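Local coordinates for protein citrinin polyketide synthase (Monascus purpureus, PDB 5MPT) that builds the keto-aldehyde precursor of the mycotoxin citrinin as a non-reducing polyketide synthase, the piece here being its C-methyltransferase domain with bound S-adenosyl-L-homocysteine, at residues A[352-355]-A[361-364]; A[296-301]-A[348-353]. All blocks are in the same frame, centred on the assembly; numbering follows the deposited sequence. Where two conformers were deposited one is given.

Interaction 1 (A[352-355]-A[361-364]); sequences KILT and HVDW
L354, near the end of helix 347-356, meets V362 of the edge strand 361-364 with branched aliphatic groups only, and the two side chains cross at about a right angle. The tight part is small. V362 sets both methyls against the helix: CG2 lies 4.0 Å from L354 CB, close to the helix backbone, while CG1 reaches L354 CD1 farther out, at 4.2 Å. CG1 stands anti to the backbone N (chi1 -180°), which puts CG2 beside that nitrogen, letting the two methyls straddle L354, one at CB and one at CD1. V362 CG1 also lies in the plane of the W364 ring, at its edge. A beta-branched valine suits an extended strand, and a leucine on the helix reaches down to the sheet, where it also touches A380 of strand 375-381. In the class I, Rossmann-like methyltransferase fold, helix 347-356 here packs on the edge strand that follows it: after a short loop the chain enters 361-364, sixth in chain order and at the edge of a sheet ordered 3-2-1-4-5-7-6, hydrogen-bonded antiparallel to strand 375-381. The looser side is at T355, which is exposed. Its OG1 comes only within 4.2 Å of V362 CG2 and makes no bond across the contact; the hydroxyl turns back to the carbonyl of K351, so a threonine can sit at this border with its polar atom satisfied within its own helix. Next along the strand, D363 forms a salt bridge with K25.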
loop_
_atom_site.group_PDB
_atom_site.type_symbol
_atom_site.label_atom_id
_atom_site.label_comp_id
_atom_site.label_asym_id
_atom_site.label_seq_id
_atom_site.Cartn_x
_atom_site.Cartn_y
_atom_site.Cartn_z
ATOM N N LYS A 352 -18.708 -0.804 2.144
ATOM C CA LYS A 352 -19.673 0.112 2.749
ATOM C C LYS A 352 -19.545 1.503 2.155
ATOM O O LYS A 352 -20.537 2.097 1.716
ATOM C CB LYS A 352 -19.482 0.155 4.264
ATOM C CG LYS A 352 -20.609 0.875 4.998
ATOM C CD LYS A 352 -20.305 1.073 6.481
ATOM C CE LYS A 352 -19.241 2.148 6.707
ATOM N NZ LYS A 352 -18.937 2.372 8.150
ATOM N N ILE A 353 -18.326 2.041 2.129
ATOM C CA ILE A 353 -18.108 3.363 1.553
ATOM C C ILE A 353 -18.559 3.379 0.103
ATOM O O ILE A 353 -19.328 4.248 -0.319
ATOM C CB ILE A 353 -16.629 3.762 1.659
ATOM C CG1 ILE A 353 -16.164 3.773 3.129
ATOM C CG2 ILE A 353 -16.386 5.096 0.970
ATOM C CD1 ILE A 353 -16.771 4.833 3.965
ATOM N N LEU A 354 -18.050 2.428 -0.683
ATOM C CA LEU A 354 -18.270 2.411 -2.124
ATOM C C LEU A 354 -19.751 2.347 -2.452
ATOM O O LEU A 354 -20.237 3.087 -3.313
ATOM C CB LEU A 354 -17.526 1.229 -2.730
ATOM C CG LEU A 354 -16.017 1.378 -2.720
ATOM C CD1 LEU A 354 -15.350 0.024 -2.892
ATOM C CD2 LEU A 354 -15.591 2.316 -3.829
ATOM N N THR A 355 -20.493 1.505 -1.739
ATOM C CA THR A 355 -21.925 1.397 -1.980
ATOM C C THR A 355 -22.632 2.706 -1.647
ATOM O O THR A 355 -23.538 3.141 -2.370
ATOM C CB THR A 355 -22.487 0.255 -1.142
ATOM O OG1 THR A 355 -21.884 -0.971 -1.560
ATOM C CG2 THR A 355 -23.982 0.143 -1.292
ATOM N N HIS A 361 -21.678 -2.394 -7.785
ATOM C CA HIS A 361 -21.216 -3.762 -7.581
ATOM C C HIS A 361 -19.818 -3.705 -7.007
ATOM O O HIS A 361 -18.961 -3.017 -7.566
ATOM C CB HIS A 361 -21.186 -4.561 -8.876
ATOM C CG HIS A 361 -20.692 -5.970 -8.710
ATOM N ND1 HIS A 361 -21.500 -6.993 -8.267
ATOM C CD2 HIS A 361 -19.475 -6.526 -8.936
ATOM C CE1 HIS A 361 -20.812 -8.121 -8.246
ATOM N NE2 HIS A 361 -19.581 -7.866 -8.652
ATOM N N VAL A 362 -19.590 -4.427 -5.913
ATOM C CA VAL A 362 -18.281 -4.491 -5.272
ATOM C C VAL A 362 -17.895 -5.947 -5.083
ATOM O O VAL A 362 -18.701 -6.753 -4.603
ATOM C CB VAL A 362 -18.258 -3.772 -3.914
ATOM C CG1 VAL A 362 -16.863 -3.864 -3.296
ATOM C CG2 VAL A 362 -18.756 -2.310 -4.072
ATOM N N ASP A 363 -16.657 -6.273 -5.435
ATOM C CA ASP A 363 -16.109 -7.612 -5.230
ATOM C C ASP A 363 -14.636 -7.468 -4.852
ATOM O O ASP A 363 -14.035 -6.394 -5.000
ATOM C CB ASP A 363 -16.308 -8.467 -6.488
ATOM C CG ASP A 363 -16.239 -9.987 -6.215
ATOM O OD1 ASP A 363 -15.977 -10.409 -5.069
ATOM O OD2 ASP A 363 -16.482 -10.767 -7.170
ATOM N N TRP A 364 -14.037 -8.546 -4.340
ATOM C CA TRP A 364 -12.603 -8.483 -4.062
ATOM C C TRP A 364 -11.993 -9.871 -4.081
ATOM O O TRP A 364 -12.695 -10.878 -4.010
ATOM C CB TRP A 364 -12.284 -7.816 -2.725
ATOM C CG TRP A 364 -13.009 -8.391 -1.551
ATOM C CD1 TRP A 364 -12.631 -9.456 -0.779
ATOM C CD2 TRP A 364 -14.232 -7.910 -1.003
ATOM N NE1 TRP A 364 -13.562 -9.676 0.205
ATOM C CE2 TRP A 364 -14.552 -8.731 0.093
ATOM C CE3 TRP A 364 -15.106 -6.866 -1.345
ATOM C CZ2 TRP A 364 -15.701 -8.536 0.854
ATOM C CZ3 TRP A 364 -16.238 -6.682 -0.593
ATOM C CH2 TRP A 364 -16.524 -7.511 0.496
#

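Interaction 2 (A[296-301]-A[348-353]); sequences ISTRNI and THWKKI
Between segments 296-301 and 348-353, T298 is the touching residue on the first side, sending its two branches to two different residues, I353 and W350, one helical turn apart. Among the apolar contacts, the methyl CG2 of T298 approaches the edge of the W350 indole, near the ring plane, 4.2 Å from CZ3. The CB of W350 leaves the helix to one side of the other segment, and the long ring covers the remaining distance; with chi1 at -76°, CG is anti to the carbonyl carbon and the six-membered ring is carried forward to the threonine. The other branch makes a polar-to-apolar contact: T298 OG1 lies 3.4 Å from I353 CG2, the side chains crossing at about a right angle. The hydroxyl has chi1 of 61°, between the backbone N and the carbonyl carbon, from where it hydrogen-bonds the carbonyl of L294, one turn earlier. Backbone bonds stay within each segment, as from I353 N to H349 O. T298 O has a partner of its own, the hydroxyl of Y359. A compact threonine suits the close approach, its CA 7.7 Å from that of I353, while I353 packs beside it and also on L294 and E295. Both helices belong to the Rossmann-like methyltransferase domain, and W350 also touches L313 and the active-site residue E315 of strand 309-316. With its hydroxyl bonded to the carbonyl of L294, T298 can lie against I353 and W350 without needing a polar partner across the contact; no hydrogen bond joins the two segments, which meet by van der Waals contact.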
loop_
_atom_site.group_PDB
_atom_site.type_symbol
_atom_site.label_atom_id
_atom_site.label_comp_id
_atom_site.label_asym_id
_atom_site.label_seq_id
_atom_site.Cartn_x
_atom_site.Cartn_y
_atom_site.Cartn_z
ATOM N N ILE A 296 -15.629 10.917 0.301
ATOM C CA ILE A 296 -15.342 12.004 -0.630
ATOM C C ILE A 296 -14.438 11.514 -1.750
ATOM O O ILE A 296 -14.687 11.781 -2.933
ATOM C CB ILE A 296 -14.730 13.203 0.130
ATOM C CG1 ILE A 296 -15.773 13.811 1.058
ATOM C CG2 ILE A 296 -14.148 14.230 -0.825
ATOM C CD1 ILE A 296 -15.210 14.899 1.972
ATOM N N SER A 297 -13.383 10.766 -1.403
ATOM C CA SER A 297 -12.448 10.330 -2.431
ATOM C C SER A 297 -13.111 9.372 -3.424
ATOM O O SER A 297 -12.922 9.497 -4.637
ATOM C CB SER A 297 -11.240 9.673 -1.803
ATOM O OG SER A 297 -10.524 10.639 -1.078
ATOM N N THR A 298 -13.867 8.391 -2.929
ATOM C CA THR A 298 -14.421 7.408 -3.834
ATOM C C THR A 298 -15.587 8.005 -4.611
ATOM O O THR A 298 -15.855 7.581 -5.733
ATOM C CB THR A 298 -14.829 6.119 -3.087
ATOM O OG1 THR A 298 -15.834 6.412 -2.119
ATOM C CG2 THR A 298 -13.604 5.408 -2.395
ATOM N N ARG A 299 -16.273 8.997 -4.047
ATOM C CA ARG A 299 -17.294 9.713 -4.804
ATOM C C ARG A 299 -16.662 10.491 -5.952
ATOM O O ARG A 299 -17.157 10.464 -7.088
ATOM C CB ARG A 299 -18.079 10.645 -3.881
ATOM C CG ARG A 299 -19.284 11.302 -4.565
ATOM C CD ARG A 299 -20.122 12.109 -3.598
ATOM N NE ARG A 299 -20.930 11.278 -2.702
ATOM C CZ ARG A 299 -20.738 11.152 -1.390
ATOM N NH1 ARG A 299 -19.755 11.800 -0.772
ATOM N NH2 ARG A 299 -21.546 10.372 -0.684
ATOM N N ASN A 300 -15.562 11.192 -5.674
ATOM C CA ASN A 300 -14.829 11.874 -6.731
ATOM C C ASN A 300 -14.457 10.901 -7.844
ATOM O O ASN A 300 -14.650 11.185 -9.029
ATOM C CB ASN A 300 -13.569 12.533 -6.174
ATOM C CG ASN A 300 -13.860 13.673 -5.217
ATOM O OD1 ASN A 300 -14.927 14.286 -5.251
ATOM N ND2 ASN A 300 -12.891 13.982 -4.383
ATOM N N ILE A 301 -13.894 9.747 -7.467
ATOM C CA ILE A 301 -13.522 8.736 -8.445
ATOM C C ILE A 301 -14.742 8.297 -9.236
ATOM O O ILE A 301 -14.689 8.144 -10.465
ATOM C CB ILE A 301 -12.833 7.569 -7.718
ATOM C CG1 ILE A 301 -11.476 8.076 -7.191
ATOM C CG2 ILE A 301 -12.786 6.372 -8.624
ATOM C CD1 ILE A 301 -10.769 7.120 -6.233
ATOM N N THR A 348 -14.540 -5.122 3.676
ATOM C CA THR A 348 -15.935 -4.949 4.065
ATOM C C THR A 348 -16.252 -3.478 4.304
ATOM O O THR A 348 -17.339 -3.002 3.948
ATOM C CB THR A 348 -16.240 -5.782 5.311
ATOM O OG1 THR A 348 -15.274 -5.501 6.337
ATOM C CG2 THR A 348 -16.198 -7.269 4.989
ATOM N N HIS A 349 -15.307 -2.738 4.886
ATOM C CA HIS A 349 -15.487 -1.307 5.071
ATOM C C HIS A 349 -15.444 -0.582 3.742
ATOM O O HIS A 349 -16.242 0.330 3.490
ATOM C CB HIS A 349 -14.399 -0.754 5.994
ATOM C CG HIS A 349 -14.474 0.727 6.184
ATOM N ND1 HIS A 349 -15.409 1.325 7.002
ATOM C CD2 HIS A 349 -13.738 1.733 5.655
ATOM C CE1 HIS A 349 -15.240 2.634 6.972
ATOM N NE2 HIS A 349 -14.225 2.906 6.171
ATOM N N TRP A 350 -14.479 -0.934 2.899
ATOM C CA TRP A 350 -14.430 -0.355 1.569
ATOM C C TRP A 350 -15.756 -0.543 0.843
ATOM O O TRP A 350 -16.247 0.379 0.202
ATOM C CB TRP A 350 -13.289 -0.974 0.774
ATOM C CG TRP A 350 -11.947 -0.469 1.140
ATOM C CD1 TRP A 350 -11.013 -1.090 1.900
ATOM C CD2 TRP A 350 -11.375 0.774 0.732
ATOM N NE1 TRP A 350 -9.889 -0.311 1.994
ATOM C CE2 TRP A 350 -10.099 0.851 1.295
ATOM C CE3 TRP A 350 -11.838 1.845 -0.042
ATOM C CZ2 TRP A 350 -9.263 1.955 1.102
ATOM C CZ3 TRP A 350 -11.005 2.926 -0.230
ATOM C CH2 TRP A 350 -9.752 2.983 0.327
ATOM N N LYS A 351 -16.353 -1.733 0.930
ATOM C CA LYS A 351 -17.641 -1.945 0.272
ATOM C C LYS A 351 -18.697 -0.996 0.826
ATOM O O LYS A 351 -19.497 -0.431 0.069
ATOM C CB LYS A 351 -18.075 -3.403 0.434
ATOM C CG LYS A 351 -19.417 -3.746 -0.167
ATOM C CD LYS A 351 -19.722 -5.215 0.050
ATOM C CE LYS A 351 -21.090 -5.649 -0.514
ATOM N NZ LYS A 351 -21.021 -6.074 -1.931
ATOM N N LYS A 352 -18.708 -0.804 2.144
ATOM C CA LYS A 352 -19.673 0.112 2.749
ATOM C C LYS A 352 -19.545 1.503 2.155
ATOM O O LYS A 352 -20.537 2.097 1.716
ATOM C CB LYS A 352 -19.482 0.155 4.264
ATOM C CG LYS A 352 -20.609 0.875 4.998
ATOM C CD LYS A 352 -20.305 1.073 6.481
ATOM C CE LYS A 352 -19.241 2.148 6.707
ATOM N NZ LYS A 352 -18.937 2.372 8.150
ATOM N N ILE A 353 -18.326 2.041 2.129
ATOM C CA ILE A 353 -18.108 3.363 1.553
ATOM C C ILE A 353 -18.559 3.379 0.103
ATOM O O ILE A 353 -19.328 4.248 -0.319
ATOM C CB ILE A 353 -16.629 3.762 1.659
ATOM C CG1 ILE A 353 -16.164 3.773 3.129
ATOM C CG2 ILE A 353 -16.386 5.096 0.970
ATOM C CD1 ILE A 353 -16.771 4.833 3.965
#

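In the fold
Helix 347-356 serves both contacts, whose centres lie about 7 Å apart and which share K352 and I353. Interaction 1 ties the helix to the edge strand 361-364 that follows it, whereas interaction 2 ties it to helix 294-304, distant in sequence. They meet directly where L354 CD2 lies 3.9 Å from T298 CG2, and again where K351 CD packs 3.8 Å from W364 CZ3. Interaction 2 is the one nearer to catalysis: the W350 side chain is about 3 Å from that of E315 and about 4 Å from that of H289, both active-site residues, and about 11 Å from the bound S-adenosyl-L-homocysteine. In interaction 1, L354 is about 8 Å from E315, side chain to side chain.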